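Local coordinates for putative DNA-binding protein (Ralstonia eutropha, PDB 2OBP) that probably binds DNA through a compact winged-helix-like domain, at residues A[61-69]-A[79-87]. Numbering follows the deposited sequence. Where two conformers were deposited one is given.
Sequences QAAGLADVS and SLTQEGAAL
Thr-81 reaches across to Gly-64 and joins the start of helix 82-91 to the turn after helix 50-62. Its OG1 sits between its own backbone N and carbonyl carbon (chi1 55°). From there the hydroxyl donates to Gly-64 O at 2.7 Å. Thr-81 is at the N-cap of helix 82-91, and its OG1 accepts from Gly-84 N at 3.0 Å, a capping bond. These two bonds, one given and one received, fix the hydroxyl's rotation. The methyl CG2 then lies over the backbone of strand 66-70, 3.6 Å from Ala-66 C. One water donates both to Gly-64 O and to Glu-83 OE1. The bend of the Glu-83 chain at chi2 (77°) brings its carboxylate back to that water. Gly-64 follows helix 50-62 with positive phi, in a Schellman motif. Three helices precede the antiparallel hairpin of strands 66-70 and 76-80, and a helix follows it directly, a topology consistent with a winged-helix domain. Asp-67 and Ser-79 form a hydrogen-bonded pair of the hairpin, N to O in both directions, with Asp-67 N to Ser-79 O at 2.8 Å. Their side chains share one face of the sheet. Leu-65 O accepts from Thr-81 N at 3.1 Å, with the donor well above the carbonyl plane. The CA of Gly-84 meets the same oxygen at 3.5 Å in a CH...O contact. Leu-65 lays CD2 against Gly-84 CA, and its CD1 meets Leu-87 CD2 at 4.3 Å. Leu-80 CD2 touches Leu-65 O, while its side chain packs on Leu-22 and Leu-25 of helix 16-28.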
ATOM      1  N   GLN A  61       6.294  -4.125  -3.097  1.00 22.91           N
ATOM      2  CA  GLN A  61       6.018  -5.266  -3.967  0.50 22.20           C
ATOM      3  C   GLN A  61       7.266  -6.158  -4.057  1.00 22.39           C
ATOM      4  O   GLN A  61       7.203  -7.381  -3.923  1.00 19.90           O
ATOM      5  CB  GLN A  61       5.568  -4.745  -5.354  0.50 21.20           C
ATOM      6  CG  GLN A  61       4.868  -5.737  -6.256  0.50 21.99           C
ATOM      7  CD  GLN A  61       4.730  -5.231  -7.672  0.50 21.45           C
ATOM      8  OE1 GLN A  61       5.546  -4.459  -8.143  0.50 23.72           O
ATOM      9  NE2 GLN A  61       3.681  -5.668  -8.361  0.50 17.88           N
ATOM     10  N   ALA A  62       8.429  -5.537  -4.245  1.00 21.17           N
ATOM     11  CA  ALA A  62       9.694  -6.270  -4.238  1.00 22.61           C
ATOM     12  C   ALA A  62       9.929  -7.055  -2.978  1.00 22.16           C
ATOM     13  O   ALA A  62      10.415  -8.220  -3.002  1.00 22.87           O
ATOM     14  CB  ALA A  62      10.823  -5.269  -4.453  1.00 20.16           C
ATOM     15  N   ALA A  63       9.501  -6.484  -1.869  1.00 22.87           N
ATOM     16  CA  ALA A  63       9.669  -7.099  -0.568  1.00 22.25           C
ATOM     17  C   ALA A  63       8.630  -8.183  -0.241  1.00 25.91           C
ATOM     18  O   ALA A  63       8.731  -8.846   0.781  1.00 24.03           O
ATOM     19  CB  ALA A  63       9.608  -5.999   0.560  1.00 21.04           C
ATOM     20  N   GLY A  64       7.644  -8.362  -1.099  1.00 22.98           N
ATOM     21  CA  GLY A  64       6.602  -9.363  -0.892  1.00 23.37           C
ATOM     22  C   GLY A  64       5.474  -8.936   0.054  1.00 23.64           C
ATOM     23  O   GLY A  64       4.644  -9.798   0.422  1.00 23.23           O
ATOM     24  N   LEU A  65       5.427  -7.638   0.382  1.00 22.86           N
ATOM     25  CA  LEU A  65       4.492  -7.092   1.367  1.00 22.18           C
ATOM     26  C   LEU A  65       3.241  -6.454   0.732  1.00 22.63           C
ATOM     27  O   LEU A  65       2.255  -6.255   1.422  1.00 23.06           O
ATOM     28  CB  LEU A  65       5.153  -6.078   2.314  1.00 21.08           C
ATOM     29  CG  LEU A  65       6.372  -6.597   3.097  1.00 22.37           C
ATOM     30  CD1 LEU A  65       6.982  -5.557   4.044  1.00 23.89           C
ATOM     31  CD2 LEU A  65       5.961  -7.886   3.885  1.00 22.86           C
ATOM     32  N   ALA A  66       3.310  -6.121  -0.562  1.00 21.57           N
ATOM     33  CA  ALA A  66       2.180  -5.481  -1.220  1.00 21.77           C
ATOM     34  C   ALA A  66       2.002  -6.091  -2.580  1.00 21.72           C
ATOM     35  O   ALA A  66       2.962  -6.540  -3.197  1.00 24.19           O
ATOM     36  CB  ALA A  66       2.385  -3.967  -1.368  1.00 22.74           C
ATOM     37  N   ASP A  67       0.747  -6.148  -3.007  1.00 23.12           N
ATOM     38  CA  ASP A  67       0.341  -6.538  -4.350  1.00 23.55           C
ATOM     39  C   ASP A  67      -0.011  -5.264  -5.056  1.00 25.33           C
ATOM     40  O   ASP A  67      -0.727  -4.418  -4.516  1.00 28.22           O
ATOM     41  CB  ASP A  67      -0.897  -7.414  -4.265  1.00 29.71           C
ATOM     42  CG  ASP A  67      -1.287  -8.046  -5.602  0.50 27.75           C
ATOM     43  OD1 ASP A  67      -0.652  -7.806  -6.652  0.50 35.41           O
ATOM     44  OD2 ASP A  67      -2.211  -8.859  -5.589  0.50 33.55           O
ATOM     45  N   VAL A  68       0.571  -5.064  -6.222  1.00 22.23           N
ATOM     46  CA  VAL A  68       0.269  -3.859  -7.003  1.00 22.12           C
ATOM     47  C   VAL A  68      -0.271  -4.405  -8.305  1.00 24.97           C
ATOM     48  O   VAL A  68       0.443  -5.081  -9.042  1.00 27.20           O
ATOM     49  CB  VAL A  68       1.540  -2.977  -7.212  1.00 23.28           C
ATOM     50  CG1 VAL A  68       1.174  -1.666  -7.965  1.00 26.82           C
ATOM     51  CG2 VAL A  68       2.207  -2.709  -5.805  1.00 23.12           C
ATOM     52  N   SER A  69      -1.543  -4.107  -8.606  1.00 24.44           N
ATOM     53  CA  SER A  69      -2.220  -4.649  -9.792  0.50 21.84           C
ATOM     54  C   SER A  69      -2.586  -3.496 -10.735  1.00 23.47           C
ATOM     55  O   SER A  69      -3.455  -2.699 -10.416  1.00 24.80           O
ATOM     56  CB  SER A  69      -3.500  -5.410  -9.399  0.50 23.66           C
ATOM     57  OG  SER A  69      -3.237  -6.650  -8.731  0.50 19.18           O
ATOM     58  N   SER A  79      -2.679  -3.351  -2.416  1.00 23.59           N
ATOM     59  CA  SER A  79      -3.126  -3.905  -1.139  1.00 23.28           C
ATOM     60  C   SER A  79      -1.941  -4.650  -0.498  1.00 24.71           C
ATOM     61  O   SER A  79      -0.983  -4.982  -1.194  1.00 24.56           O
ATOM     62  CB  SER A  79      -4.298  -4.872  -1.282  1.00 25.23           C
ATOM     63  OG  SER A  79      -4.092  -5.848  -2.279  1.00 25.39           O
ATOM     64  N   LEU A  80      -2.066  -4.950   0.784  1.00 23.61           N
ATOM     65  CA  LEU A  80      -1.085  -5.813   1.447  1.00 21.63           C
ATOM     66  C   LEU A  80      -1.318  -7.254   1.030  1.00 24.23           C
ATOM     67  O   LEU A  80      -2.477  -7.687   0.896  1.00 23.61           O
ATOM     68  CB  LEU A  80      -1.144  -5.666   2.938  1.00 24.91           C
ATOM     69  CG  LEU A  80      -0.871  -4.294   3.510  1.00 26.22           C
ATOM     70  CD1 LEU A  80      -1.156  -4.234   5.007  1.00 26.50           C
ATOM     71  CD2 LEU A  80       0.528  -3.812   3.171  1.00 26.92           C
ATOM     72  N   THR A  81      -0.219  -7.989   0.847  1.00 23.26           N
ATOM     73  CA  THR A  81      -0.264  -9.416   0.689  1.00 23.31           C
ATOM     74  C   THR A  81      -0.658 -10.021   2.049  1.00 24.48           C
ATOM     75  O   THR A  81      -0.718  -9.325   3.066  1.00 24.56           O
ATOM     76  CB  THR A  81       1.101  -9.953   0.305  1.00 22.71           C
ATOM     77  OG1 THR A  81       2.059  -9.512   1.284  1.00 20.48           O
ATOM     78  CG2 THR A  81       1.524  -9.396  -1.121  1.00 22.96           C
ATOM     79  N   GLN A  82      -0.883 -11.331   2.104  1.00 26.14           N
ATOM     80  CA  GLN A  82      -1.146 -11.954   3.391  1.00 25.65           C
ATOM     81  C   GLN A  82       0.034 -11.699   4.352  1.00 26.18           C
ATOM     82  O   GLN A  82      -0.164 -11.390   5.512  1.00 28.33           O
ATOM     83  CB  GLN A  82      -1.412 -13.453   3.230  1.00 27.60           C
ATOM     84  CG  GLN A  82      -1.767 -14.167   4.542  1.00 33.31           C
ATOM     85  N   GLU A  83       1.245 -11.774   3.835  1.00 23.52           N
ATOM     86  CA  GLU A  83       2.450 -11.444   4.617  1.00 24.05           C
ATOM     87  C   GLU A  83       2.462 -10.028   5.124  1.00 24.45           C
ATOM     88  O   GLU A  83       2.737  -9.767   6.288  1.00 24.55           O
ATOM     89  CB  GLU A  83       3.725 -11.681   3.817  1.00 24.70           C
ATOM     90  CG  GLU A  83       4.054 -13.120   3.615  1.00 31.91           C
ATOM     91  CD  GLU A  83       3.218 -13.805   2.564  1.00 36.72           C
ATOM     92  OE1 GLU A  83       2.539 -13.158   1.737  1.00 30.39           O
ATOM     93  OE2 GLU A  83       3.225 -15.036   2.578  1.00 46.59           O
ATOM     94  N   GLY A  84       2.198  -9.079   4.233  1.00 21.69           N
ATOM     95  CA  GLY A  84       2.178  -7.707   4.656  1.00 22.30           C
ATOM     96  C   GLY A  84       1.094  -7.402   5.679  1.00 21.86           C
ATOM     97  O   GLY A  84       1.291  -6.556   6.549  1.00 22.51           O
ATOM     98  N   ALA A  85      -0.080  -7.991   5.505  1.00 22.50           N
ATOM     99  CA  ALA A  85      -1.238  -7.701   6.366  1.00 23.19           C
ATOM    100  C   ALA A  85      -0.973  -8.182   7.752  1.00 24.78           C
ATOM    101  O   ALA A  85      -1.282  -7.463   8.736  1.00 22.88           O
ATOM    102  CB  ALA A  85      -2.497  -8.361   5.837  1.00 22.10           C
ATOM    103  N   ALA A  86      -0.459  -9.401   7.856  1.00 25.58           N
ATOM    104  CA  ALA A  86      -0.157  -9.970   9.168  1.00 23.56           C
ATOM    105  C   ALA A  86       0.943  -9.188   9.854  1.00 22.80           C
ATOM    106  O   ALA A  86       0.856  -8.964  11.065  1.00 23.75           O
ATOM    107  CB  ALA A  86       0.196 -11.530   9.113  1.00 22.97           C
ATOM    108  N   LEU A  87       1.980  -8.783   9.111  1.00 21.20           N
ATOM    109  CA  LEU A  87       3.083  -7.998   9.693  1.00 24.05           C
ATOM    110  C   LEU A  87       2.622  -6.606  10.105  1.00 25.40           C
ATOM    111  O   LEU A  87       2.974  -6.133  11.177  1.00 25.15           O
ATOM    112  CB  LEU A  87       4.288  -7.941   8.760  1.00 25.00           C
ATOM    113  CG  LEU A  87       5.437  -7.104   9.293  1.00 25.50           C
ATOM    114  CD1 LEU A  87       6.165  -7.818  10.443  1.00 23.04           C
ATOM    115  CD2 LEU A  87       6.411  -6.761   8.155  1.00 25.00           C
TER
HETATM  116  O   HOH W   1       4.340 -12.315  -0.274  1.00 42.82           O